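Local coordinates for Lin2004 protein (Listeria innocua, PDB 2HUJ), which is of unknown function but adopts a four-helical bundle fold representative of a novel bacterial protein family, at residues N36-L41 against S110-L116; E21-T26 against D69-A74; D55-V60 against A102-F106. One frame throughout, in Å; residues are numbered along the deposited sequence.

Contact 1 of 3, residues N36-L41 against S110-L116; sequences NWELYL and SFYKHFL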
loop_
_atom_site.group_PDB
_atom_site.type_symbol
_atom_site.label_atom_id
_atom_site.label_comp_id
_atom_site.label_asym_id
_atom_site.label_seq_id
_atom_site.Cartn_x
_atom_site.Cartn_y
_atom_site.Cartn_z
ATOM N N ASN A 36 4.499 3.248 6.592
ATOM C CA ASN A 36 5.829 3.368 5.979
ATOM C C ASN A 36 6.305 4.794 6.023
ATOM O O ASN A 36 7.454 5.095 6.382
ATOM C CB ASN A 36 5.810 2.911 4.517
ATOM C CG ASN A 36 5.498 1.410 4.340
ATOM O OD1 ASN A 36 5.342 0.648 5.299
ATOM N ND2 ASN A 36 5.407 1.008 3.070
ATOM N N TRP A 37 5.415 5.697 5.624
ATOM C CA TRP A 37 5.748 7.122 5.514
ATOM C C TRP A 37 6.027 7.707 6.888
ATOM O O TRP A 37 6.987 8.447 7.079
ATOM C CB TRP A 37 4.569 7.827 4.848
ATOM C CG TRP A 37 4.696 9.295 4.653
ATOM C CD1 TRP A 37 3.865 10.243 5.142
ATOM C CD2 TRP A 37 5.695 9.998 3.869
ATOM N NE1 TRP A 37 4.267 11.485 4.719
ATOM C CE2 TRP A 37 5.384 11.371 3.946
ATOM C CE3 TRP A 37 6.808 9.594 3.128
ATOM C CZ2 TRP A 37 6.177 12.366 3.334
ATOM C CZ3 TRP A 37 7.587 10.583 2.498
ATOM C CH2 TRP A 37 7.258 11.937 2.601
ATOM N N GLU A 38 5.196 7.377 7.868
ATOM C CA GLU A 38 5.422 7.907 9.214
ATOM C C GLU A 38 6.678 7.360 9.872
ATOM O O GLU A 38 7.364 8.098 10.572
ATOM C CB GLU A 38 4.213 7.672 10.113
ATOM C CG GLU A 38 2.927 8.402 9.635
ATOM C CD GLU A 38 3.027 9.934 9.677
ATOM O OE1 GLU A 38 3.823 10.486 10.491
ATOM O OE2 GLU A 38 2.296 10.584 8.892
ATOM N N LEU A 39 7.003 6.095 9.632
ATOM C CA LEU A 39 8.252 5.520 10.151
ATOM C C LEU A 39 9.451 6.230 9.525
ATOM O O LEU A 39 10.389 6.612 10.218
ATOM C CB LEU A 39 8.308 4.000 9.893
ATOM C CG LEU A 39 9.585 3.268 10.332
ATOM C CD1 LEU A 39 9.813 3.473 11.816
ATOM C CD2 LEU A 39 9.477 1.800 10.006
ATOM N N TYR A 40 9.383 6.430 8.212
ATOM C CA TYR A 40 10.449 7.120 7.481
ATOM C C TYR A 40 10.672 8.502 8.050
ATOM O O TYR A 40 11.823 8.888 8.366
ATOM C CB TYR A 40 10.124 7.166 5.998
ATOM C CG TYR A 40 11.030 8.068 5.202
ATOM C CD1 TYR A 40 12.398 7.860 5.147
ATOM C CD2 TYR A 40 10.515 9.177 4.543
ATOM C CE1 TYR A 40 13.231 8.698 4.404
ATOM C CE2 TYR A 40 11.350 10.031 3.830
ATOM C CZ TYR A 40 12.697 9.792 3.753
ATOM O OH TYR A 40 13.484 10.665 3.034
ATOM N N LEU A 41 9.588 9.280 8.137
ATOM C CA LEU A 41 9.679 10.650 8.640
ATOM C C LEU A 41 10.274 10.678 10.036
ATOM O O LEU A 41 11.105 11.540 10.342
ATOM C CB LEU A 41 8.322 11.342 8.630
ATOM C CG LEU A 41 7.758 11.633 7.236
ATOM C CD1 LEU A 41 6.435 12.345 7.358
ATOM C CD2 LEU A 41 8.737 12.394 6.347
ATOM N N SER A 110 17.173 7.770 3.379
ATOM C CA SER A 110 16.614 7.432 2.082
ATOM C C SER A 110 16.243 8.734 1.365
ATOM O O SER A 110 15.816 9.715 2.006
ATOM C CB SER A 110 15.393 6.522 2.186
ATOM O OG SER A 110 15.755 5.275 2.739
ATOM N N PHE A 111 16.459 8.750 0.052
ATOM C CA PHE A 111 16.279 9.970 -0.721
ATOM C C PHE A 111 14.819 10.419 -0.613
ATOM O O PHE A 111 13.905 9.638 -0.902
ATOM C CB PHE A 111 16.675 9.763 -2.184
ATOM C CG PHE A 111 18.169 9.665 -2.421
ATOM C CD1 PHE A 111 19.071 10.425 -1.685
ATOM C CD2 PHE A 111 18.667 8.835 -3.417
ATOM C CE1 PHE A 111 20.440 10.337 -1.916
ATOM C CE2 PHE A 111 20.040 8.746 -3.650
ATOM C CZ PHE A 111 20.919 9.503 -2.893
ATOM N N TYR A 112 14.618 11.661 -0.170
ATOM C CA TYR A 112 13.297 12.136 0.206
ATOM C C TYR A 112 12.285 12.192 -0.962
ATOM O O TYR A 112 11.175 11.665 -0.834
ATOM C CB TYR A 112 13.399 13.501 0.864
ATOM C CG TYR A 112 12.061 14.017 1.277
ATOM C CD1 TYR A 112 11.503 13.650 2.491
ATOM C CD2 TYR A 112 11.328 14.840 0.440
ATOM C CE1 TYR A 112 10.274 14.105 2.865
ATOM C CE2 TYR A 112 10.089 15.300 0.805
ATOM C CZ TYR A 112 9.573 14.928 2.012
ATOM O OH TYR A 112 8.350 15.402 2.384
ATOM N N LYS A 113 12.654 12.838 -2.065
ATOM C CA LYS A 113 11.714 12.951 -3.190
ATOM C C LYS A 113 11.307 11.591 -3.735
ATOM O O LYS A 113 10.118 11.358 -3.998
ATOM C CB LYS A 113 12.237 13.889 -4.297
ATOM C CG LYS A 113 11.268 14.079 -5.481
ATOM C CD LYS A 113 11.805 15.065 -6.501
ATOM C CE LYS A 113 10.874 15.214 -7.711
ATOM N NZ LYS A 113 10.648 13.878 -8.366
ATOM N N HIS A 114 12.258 10.668 -3.873
ATOM C CA HIS A 114 11.929 9.319 -4.341
ATOM C C HIS A 114 10.916 8.653 -3.400
ATOM O O HIS A 114 9.898 8.090 -3.834
ATOM C CB HIS A 114 13.183 8.446 -4.472
ATOM C CG HIS A 114 14.078 8.847 -5.601
ATOM N ND1 HIS A 114 13.665 9.678 -6.627
ATOM C CD2 HIS A 114 15.375 8.549 -5.862
ATOM C CE1 HIS A 114 14.663 9.864 -7.473
ATOM N NE2 HIS A 114 15.714 9.193 -7.032
ATOM N N PHE A 115 11.164 8.749 -2.097
ATOM C CA PHE A 115 10.246 8.160 -1.111
ATOM C C PHE A 115 8.856 8.785 -1.202
ATOM O O PHE A 115 7.856 8.085 -1.325
ATOM C CB PHE A 115 10.837 8.296 0.299
ATOM C CG PHE A 115 10.312 7.275 1.274
ATOM C CD1 PHE A 115 8.945 7.233 1.589
ATOM C CD2 PHE A 115 11.157 6.405 1.921
ATOM C CE1 PHE A 115 8.428 6.302 2.485
ATOM C CE2 PHE A 115 10.632 5.454 2.816
ATOM C CZ PHE A 115 9.291 5.431 3.131
ATOM N N LEU A 116 8.811 10.104 -1.135
ATOM C CA LEU A 116 7.577 10.868 -1.300
ATOM C C LEU A 116 6.805 10.418 -2.543
ATOM O O LEU A 116 5.610 10.220 -2.477
ATOM C CB LEU A 116 7.910 12.332 -1.450
ATOM C CG LEU A 116 6.741 13.273 -1.763
ATOM C CD1 LEU A 116 5.806 13.326 -0.584
ATOM C CD2 LEU A 116 7.241 14.639 -2.119
#

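Contact 2 of 3, residues E21-T26 against D69-A74; sequences ELLIRT and DFLELA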
loop_
_atom_site.group_PDB
_atom_site.type_symbol
_atom_site.label_atom_id
_atom_site.label_comp_id
_atom_site.label_asym_id
_atom_site.label_seq_id
_atom_site.Cartn_x
_atom_site.Cartn_y
_atom_site.Cartn_z
ATOM N N GLU A 21 -14.921 -7.053 0.871
ATOM C CA GLU A 21 -13.631 -7.576 1.276
ATOM C C GLU A 21 -12.493 -6.838 0.594
ATOM O O GLU A 21 -11.502 -6.492 1.249
ATOM C CB GLU A 21 -13.561 -9.083 1.050
ATOM C CG GLU A 21 -12.269 -9.706 1.625
ATOM C CD GLU A 21 -12.181 -9.566 3.128
ATOM O OE1 GLU A 21 -13.197 -9.857 3.783
ATOM O OE2 GLU A 21 -11.114 -9.175 3.657
ATOM N N LEU A 22 -12.634 -6.561 -0.714
ATOM C CA LEU A 22 -11.640 -5.757 -1.408
ATOM C C LEU A 22 -11.475 -4.352 -0.798
ATOM O O LEU A 22 -10.357 -3.916 -0.580
ATOM C CB LEU A 22 -11.981 -5.644 -2.910
ATOM C CG LEU A 22 -10.993 -4.836 -3.759
ATOM C CD1 LEU A 22 -9.563 -5.354 -3.651
ATOM C CD2 LEU A 22 -11.485 -4.840 -5.197
ATOM N N LEU A 23 -12.580 -3.679 -0.496
ATOM C CA LEU A 23 -12.547 -2.369 0.152
ATOM C C LEU A 23 -11.758 -2.403 1.453
ATOM O O LEU A 23 -10.858 -1.583 1.674
ATOM C CB LEU A 23 -13.963 -1.866 0.402
ATOM C CG LEU A 23 -14.129 -0.474 1.037
ATOM C CD1 LEU A 23 -13.321 0.571 0.326
ATOM C CD2 LEU A 23 -15.588 -0.083 1.083
ATOM N N ILE A 24 -12.077 -3.380 2.301
ATOM C CA ILE A 24 -11.356 -3.570 3.570
ATOM C C ILE A 24 -9.840 -3.772 3.340
ATOM O O ILE A 24 -9.015 -3.130 3.989
ATOM C CB ILE A 24 -11.966 -4.738 4.370
ATOM C CG1 ILE A 24 -13.383 -4.365 4.835
ATOM C CG2 ILE A 24 -11.095 -5.087 5.580
ATOM C CD1 ILE A 24 -14.138 -5.492 5.465
ATOM N N ARG A 25 -9.471 -4.617 2.380
ATOM C CA ARG A 25 -8.077 -4.854 2.093
ATOM C C ARG A 25 -7.374 -3.642 1.472
ATOM O O ARG A 25 -6.190 -3.415 1.702
ATOM C CB ARG A 25 -7.930 -6.084 1.210
ATOM C CG ARG A 25 -8.391 -7.310 1.912
ATOM C CD ARG A 25 -8.261 -8.506 1.082
ATOM N NE ARG A 25 -8.656 -9.667 1.868
ATOM C CZ ARG A 25 -8.470 -10.934 1.501
ATOM N NH1 ARG A 25 -7.830 -11.257 0.379
ATOM N NH2 ARG A 25 -8.913 -11.896 2.296
ATOM N N THR A 26 -8.129 -2.837 0.735
ATOM C CA THR A 26 -7.627 -1.557 0.195
ATOM C C THR A 26 -7.324 -0.598 1.332
ATOM O O THR A 26 -6.283 0.022 1.341
ATOM C CB THR A 26 -8.668 -0.913 -0.767
ATOM O OG1 THR A 26 -8.967 -1.838 -1.825
ATOM C CG2 THR A 26 -8.132 0.394 -1.374
ATOM N N ASP A 69 -2.700 -9.877 0.065
ATOM C CA ASP A 69 -4.116 -9.987 0.375
ATOM C C ASP A 69 -4.910 -9.069 -0.552
ATOM O O ASP A 69 -5.935 -9.462 -1.106
ATOM C CB ASP A 69 -4.375 -9.585 1.832
ATOM C CG ASP A 69 -4.029 -10.680 2.834
ATOM O OD1 ASP A 69 -3.471 -11.731 2.436
ATOM O OD2 ASP A 69 -4.286 -10.447 4.041
ATOM N N PHE A 70 -4.410 -7.850 -0.755
ATOM C CA PHE A 70 -5.069 -6.929 -1.667
ATOM C C PHE A 70 -5.092 -7.456 -3.096
ATOM O O PHE A 70 -6.143 -7.496 -3.735
ATOM C CB PHE A 70 -4.398 -5.561 -1.610
ATOM C CG PHE A 70 -4.828 -4.611 -2.694
ATOM C CD1 PHE A 70 -6.030 -3.851 -2.596
ATOM C CD2 PHE A 70 -4.023 -4.418 -3.808
ATOM C CE1 PHE A 70 -6.373 -2.957 -3.589
ATOM C CE2 PHE A 70 -4.374 -3.536 -4.801
ATOM C CZ PHE A 70 -5.548 -2.812 -4.713
ATOM N N LEU A 71 -3.942 -7.879 -3.594
ATOM C CA LEU A 71 -3.851 -8.337 -4.978
ATOM C C LEU A 71 -4.691 -9.571 -5.256
ATOM O O LEU A 71 -5.241 -9.707 -6.345
ATOM C CB LEU A 71 -2.415 -8.629 -5.375
ATOM C CG LEU A 71 -1.520 -7.392 -5.543
ATOM C CD1 LEU A 71 -0.098 -7.884 -5.753
ATOM C CD2 LEU A 71 -1.997 -6.509 -6.687
ATOM N N GLU A 72 -4.787 -10.463 -4.279
ATOM C CA GLU A 72 -5.606 -11.684 -4.399
ATOM C C GLU A 72 -7.008 -11.388 -4.902
ATOM O O GLU A 72 -7.528 -12.123 -5.725
ATOM C CB GLU A 72 -5.676 -12.391 -3.042
ATOM C CG GLU A 72 -6.314 -13.744 -3.085
ATOM C CD GLU A 72 -6.640 -14.308 -1.709
ATOM O OE1 GLU A 72 -6.288 -13.685 -0.672
ATOM O OE2 GLU A 72 -7.259 -15.396 -1.688
ATOM N N LEU A 73 -7.604 -10.310 -4.405
ATOM C CA LEU A 73 -8.933 -9.863 -4.829
ATOM C C LEU A 73 -8.936 -8.776 -5.896
ATOM O O LEU A 73 -9.810 -8.750 -6.772
ATOM C CB LEU A 73 -9.700 -9.353 -3.620
ATOM C CG LEU A 73 -9.872 -10.338 -2.460
ATOM C CD1 LEU A 73 -10.827 -9.723 -1.474
ATOM C CD2 LEU A 73 -10.419 -11.663 -2.953
ATOM N N ALA A 74 -7.922 -7.913 -5.874
ATOM C CA ALA A 74 -7.876 -6.751 -6.746
ATOM C C ALA A 74 -7.613 -7.123 -8.196
ATOM O O ALA A 74 -8.139 -6.469 -9.096
ATOM C CB ALA A 74 -6.764 -5.753 -6.274
#

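Contact 3 of 3, residues D55-V60 against A102-F106; sequences DMKPFV and AVSAF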
loop_
_atom_site.group_PDB
_atom_site.type_symbol
_atom_site.label_atom_id
_atom_site.label_comp_id
_atom_site.label_asym_id
_atom_site.label_seq_id
_atom_site.Cartn_x
_atom_site.Cartn_y
_atom_site.Cartn_z
ATOM N N ASP A 55 12.852 -6.131 14.237
ATOM C CA ASP A 55 12.144 -4.929 13.773
ATOM C C ASP A 55 11.780 -4.923 12.284
ATOM O O ASP A 55 10.605 -4.814 11.935
ATOM C CB ASP A 55 12.991 -3.699 14.092
ATOM C CG ASP A 55 13.321 -3.589 15.573
ATOM O OD1 ASP A 55 12.385 -3.736 16.398
ATOM O OD2 ASP A 55 14.507 -3.403 15.929
HETATM N N MSE A 56 12.788 -5.043 11.420
HETATM C CA MSE A 56 12.562 -4.919 9.983
HETATM C C MSE A 56 11.758 -6.075 9.396
HETATM O O MSE A 56 10.760 -5.815 8.718
HETATM C CB MSE A 56 13.880 -4.783 9.210
HETATM C CG MSE A 56 13.712 -4.608 7.680
HETATM SE SE MSE A 56 15.402 -4.365 6.777
HETATM C CE MSE A 56 15.548 -2.421 6.903
ATOM N N LYS A 57 12.200 -7.321 9.587
ATOM C CA LYS A 57 11.516 -8.447 8.940
ATOM C C LYS A 57 10.009 -8.507 9.256
ATOM O O LYS A 57 9.194 -8.655 8.349
ATOM C CB LYS A 57 12.218 -9.766 9.242
ATOM C CG LYS A 57 11.632 -10.969 8.518
ATOM C CD LYS A 57 12.263 -12.249 9.020
ATOM C CE LYS A 57 11.600 -13.431 8.369
ATOM N NZ LYS A 57 10.228 -13.667 8.872
ATOM N N PRO A 58 9.636 -8.392 10.525
ATOM C CA PRO A 58 8.207 -8.415 10.857
ATOM C C PRO A 58 7.420 -7.270 10.193
ATOM O O PRO A 58 6.293 -7.463 9.757
ATOM C CB PRO A 58 8.207 -8.267 12.375
ATOM C CG PRO A 58 9.575 -8.824 12.779
ATOM C CD PRO A 58 10.482 -8.335 11.733
ATOM N N PHE A 59 8.029 -6.098 10.139
ATOM C CA PHE A 59 7.385 -4.942 9.507
ATOM C C PHE A 59 7.201 -5.193 8.014
ATOM O O PHE A 59 6.123 -4.963 7.456
ATOM C CB PHE A 59 8.195 -3.675 9.757
ATOM C CG PHE A 59 7.498 -2.400 9.330
ATOM C CD1 PHE A 59 6.629 -1.742 10.198
ATOM C CD2 PHE A 59 7.717 -1.858 8.079
ATOM C CE1 PHE A 59 6.008 -0.560 9.836
ATOM C CE2 PHE A 59 7.090 -0.654 7.698
ATOM C CZ PHE A 59 6.230 -0.008 8.572
ATOM N N VAL A 60 8.266 -5.633 7.354
ATOM C CA VAL A 60 8.229 -5.883 5.920
ATOM C C VAL A 60 7.280 -7.059 5.596
ATOM O O VAL A 60 6.507 -6.999 4.636
ATOM C CB VAL A 60 9.629 -6.093 5.338
ATOM C CG1 VAL A 60 9.547 -6.469 3.863
ATOM C CG2 VAL A 60 10.456 -4.794 5.501
ATOM N N ALA A 102 8.563 0.143 2.685
ATOM C CA ALA A 102 8.644 -0.526 3.989
ATOM C C ALA A 102 10.068 -0.814 4.392
ATOM O O ALA A 102 10.460 -0.611 5.560
ATOM C CB ALA A 102 7.822 -1.800 3.963
ATOM N N VAL A 103 10.868 -1.247 3.430
ATOM C CA VAL A 103 12.312 -1.459 3.681
ATOM C C VAL A 103 13.071 -0.134 3.877
ATOM O O VAL A 103 13.814 0.027 4.832
ATOM C CB VAL A 103 12.931 -2.262 2.548
ATOM C CG1 VAL A 103 14.404 -2.412 2.750
ATOM C CG2 VAL A 103 12.241 -3.609 2.432
ATOM N N SER A 104 12.825 0.843 2.998
ATOM C CA SER A 104 13.505 2.154 3.062
ATOM C C SER A 104 13.140 2.977 4.299
ATOM O O SER A 104 13.923 3.820 4.717
ATOM C CB SER A 104 13.169 2.963 1.806
ATOM O OG SER A 104 13.732 2.333 0.671
ATOM N N ALA A 105 11.954 2.730 4.876
ATOM C CA ALA A 105 11.505 3.499 6.025
ATOM C C ALA A 105 12.474 3.411 7.238
ATOM O O ALA A 105 12.509 4.283 8.067
ATOM C CB ALA A 105 10.162 3.038 6.441
ATOM N N PHE A 106 13.223 2.322 7.334
ATOM C CA PHE A 106 14.178 2.162 8.434
ATOM C C PHE A 106 15.427 3.018 8.292
ATOM O O PHE A 106 16.235 3.071 9.219
ATOM C CB PHE A 106 14.556 0.683 8.566
ATOM C CG PHE A 106 13.426 -0.154 9.096
ATOM C CD1 PHE A 106 12.459 -0.665 8.245
ATOM C CD2 PHE A 106 13.280 -0.338 10.467
ATOM C CE1 PHE A 106 11.391 -1.400 8.746
ATOM C CE2 PHE A 106 12.195 -1.068 10.982
ATOM C CZ PHE A 106 11.261 -1.597 10.112
#

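Contact 1 of 3, residues N36-L41 against S110-L116
Tyr40 and Phe115 lay their rings face to face as an offset stack, nearly parallel at 7° and with centroids 4.0 Å apart. The side chains come in from the two helices and overlap in reverse directions: Phe115 CD2 lies over the centre of the Tyr40 ring, while Tyr40 CB sits over the face of Phe115 in a CH-pi contact. With CG of Tyr40 anti to the backbone N (chi1 169°), the phenol reaches straight across the gap between the helices.

Its hydroxyl supplies the one polar link of the contact. Tyr40 OH donates to Ser110 O at 2.7 Å, arriving from above the carbonyl plane. That carbonyl lies just before Phe111, the N-cap residue of helix 112-137, so the bond ties helix 16-45 to the turn leading into helix 112-137.

Trp37 and Tyr112 extend the pair into a four-ring aromatic cluster. The six-membered ring of Trp37 meets Phe115 obliquely, with Trp37 CE3 3.5 Å from Phe115 CD1. Its far corner reaches Tyr112, Trp37 CH2 lying 3.7 Å from Tyr112 CE1, and Leu116 CD1 touches Trp37 CH2 at 3.8 Å. At the margin, Leu41 CD2 approaches Tyr112 CE1 at 4.2 Å.

The segment axes run nearly antiparallel at 162° and stay 11.7 Å apart at closest approach, a spacing consistent with the rings between them. Beyond the cluster, Tyr119 stacks on Trp37, and Phe115 rests against Thr101 and Ser104 at the end of helix 88-104. Asn36, bonded to Gln32 and Thr101, packs against Phe59 of helix 52-81, bringing all four helices of the bundle together here.

Contact 2 of 3, residues E21-T26 against D69-A74
Arg25 stretches its side chain across to helix 52-81 and binds it at two points through a single nitrogen. Arg25 NH1 donates to the backbone carbonyl Asp69 O at 3.0 Å and, as a salt bridge, to Glu72 OE1 at 3.1 Å. Neither bond is ideal: the N-H...O angles are 153° and 144°, and the carboxylate oxygen is met from above its own plane. The guanidinium is sandwiched, with Leu73 CD1 over one face and Asp69 CB over the other.

Apolar contacts fill the layer beneath. Leu73 CD1 packs against Glu21 CG at 3.4 Å. Leu22 CD1 lies against Leu73 CB and Ala74 CB, and also reaches Phe70 CD1 at 4.0 Å. Thr26 OG1 stands at the edge of the Phe70 ring, 3.3 Å from Phe70 CE1, and Ala74 CB covers part of one face of that ring.

These groups are positioned from within their own helices. The arginine chain is extended from CG to NE. One turn back, Glu21 OE2 holds Arg25 NE at 3.1 Å, on the anti side of a carboxylate brought round by a bend at chi2. Thr26 OG1 donates to Leu22 O, which also accepts the Thr26 backbone N-H. Farther out, Phe70 touches Leu91 and Cys95 of helix 88-104 and Leu126 of helix 112-137, while Leu22 meets Leu133 of the latter.

The antiparallel segments cross at -147° with their axes 9.0 Å apart, and the contact is graded from buried Leu22 and Phe70 on the inner side to the partly exposed Arg25 and exposed Glu72 on the outer. The two carboxylates probably balance the charge of the guanidinium, and bonds from both NE and NH1, to Glu21, Glu72 and Asp69 O, should restrict its rotation.

Contact 3 of 3, residues D55-V60 against A102-F106
Phe106, in the turn just beyond helix 88-104, is the centre of an apolar contact with the early part of helix 52-81, near one end of the four-helix bundle. Its ring directs an edge toward the face of Phe59 in an offset edge-to-face pair, the planes at 87° and the centroids 5.5 Å apart. Phe106 CZ comes within 3.7 Å of Phe59 CB.

Met56, present as selenomethionine, covers one face of Phe106. Its CB stands over the ring centre, 4.2 Å from the centroid, and its selenium makes an oblique Met-aromatic contact. A bend at chi3 (-89°) curls Met56 CE back to Phe106 CB at 3.7 Å and to Val103 O.

Along the last turn of helix 88-104, Val60 CG2 meets Val103 CG2 at 3.7 Å, while Phe59 CE2 lies 4.0 Å from Ala102 CB. Phe50 adds a further ring beside Phe106, and Gln32 and Asn36 of helix 16-45 touch Phe59.

Cohesion between the two segments therefore comes from van der Waals and aromatic contacts, without a polar bond. Ala102 O, buried here with no partner in the model, lies beside the Phe59 ring, and leaving it without a bond is probably unfavourable.

Overall arrangement
From the N terminus, helix 16-45 enters contact 2 first, through 21-26, and contact 1 later, through 36-41. Helix 52-81 then supplies 55-60 to contact 3 and returns to 21-26 with 69-74, closing contact 2. Residues 102-106, at and beyond the end of helix 88-104, close contact 3, and 110-116, leading into helix 112-137, close contact 1. Contact 3 is thus nested inside contact 1, whereas contact 2 crosses both. Contacts 1 and 3 touch near one end of the bundle, through Asn36 and through Ser110 with Ser104; contact 2 lies across the chain's centre, about 24 Å from contact 1 between centres.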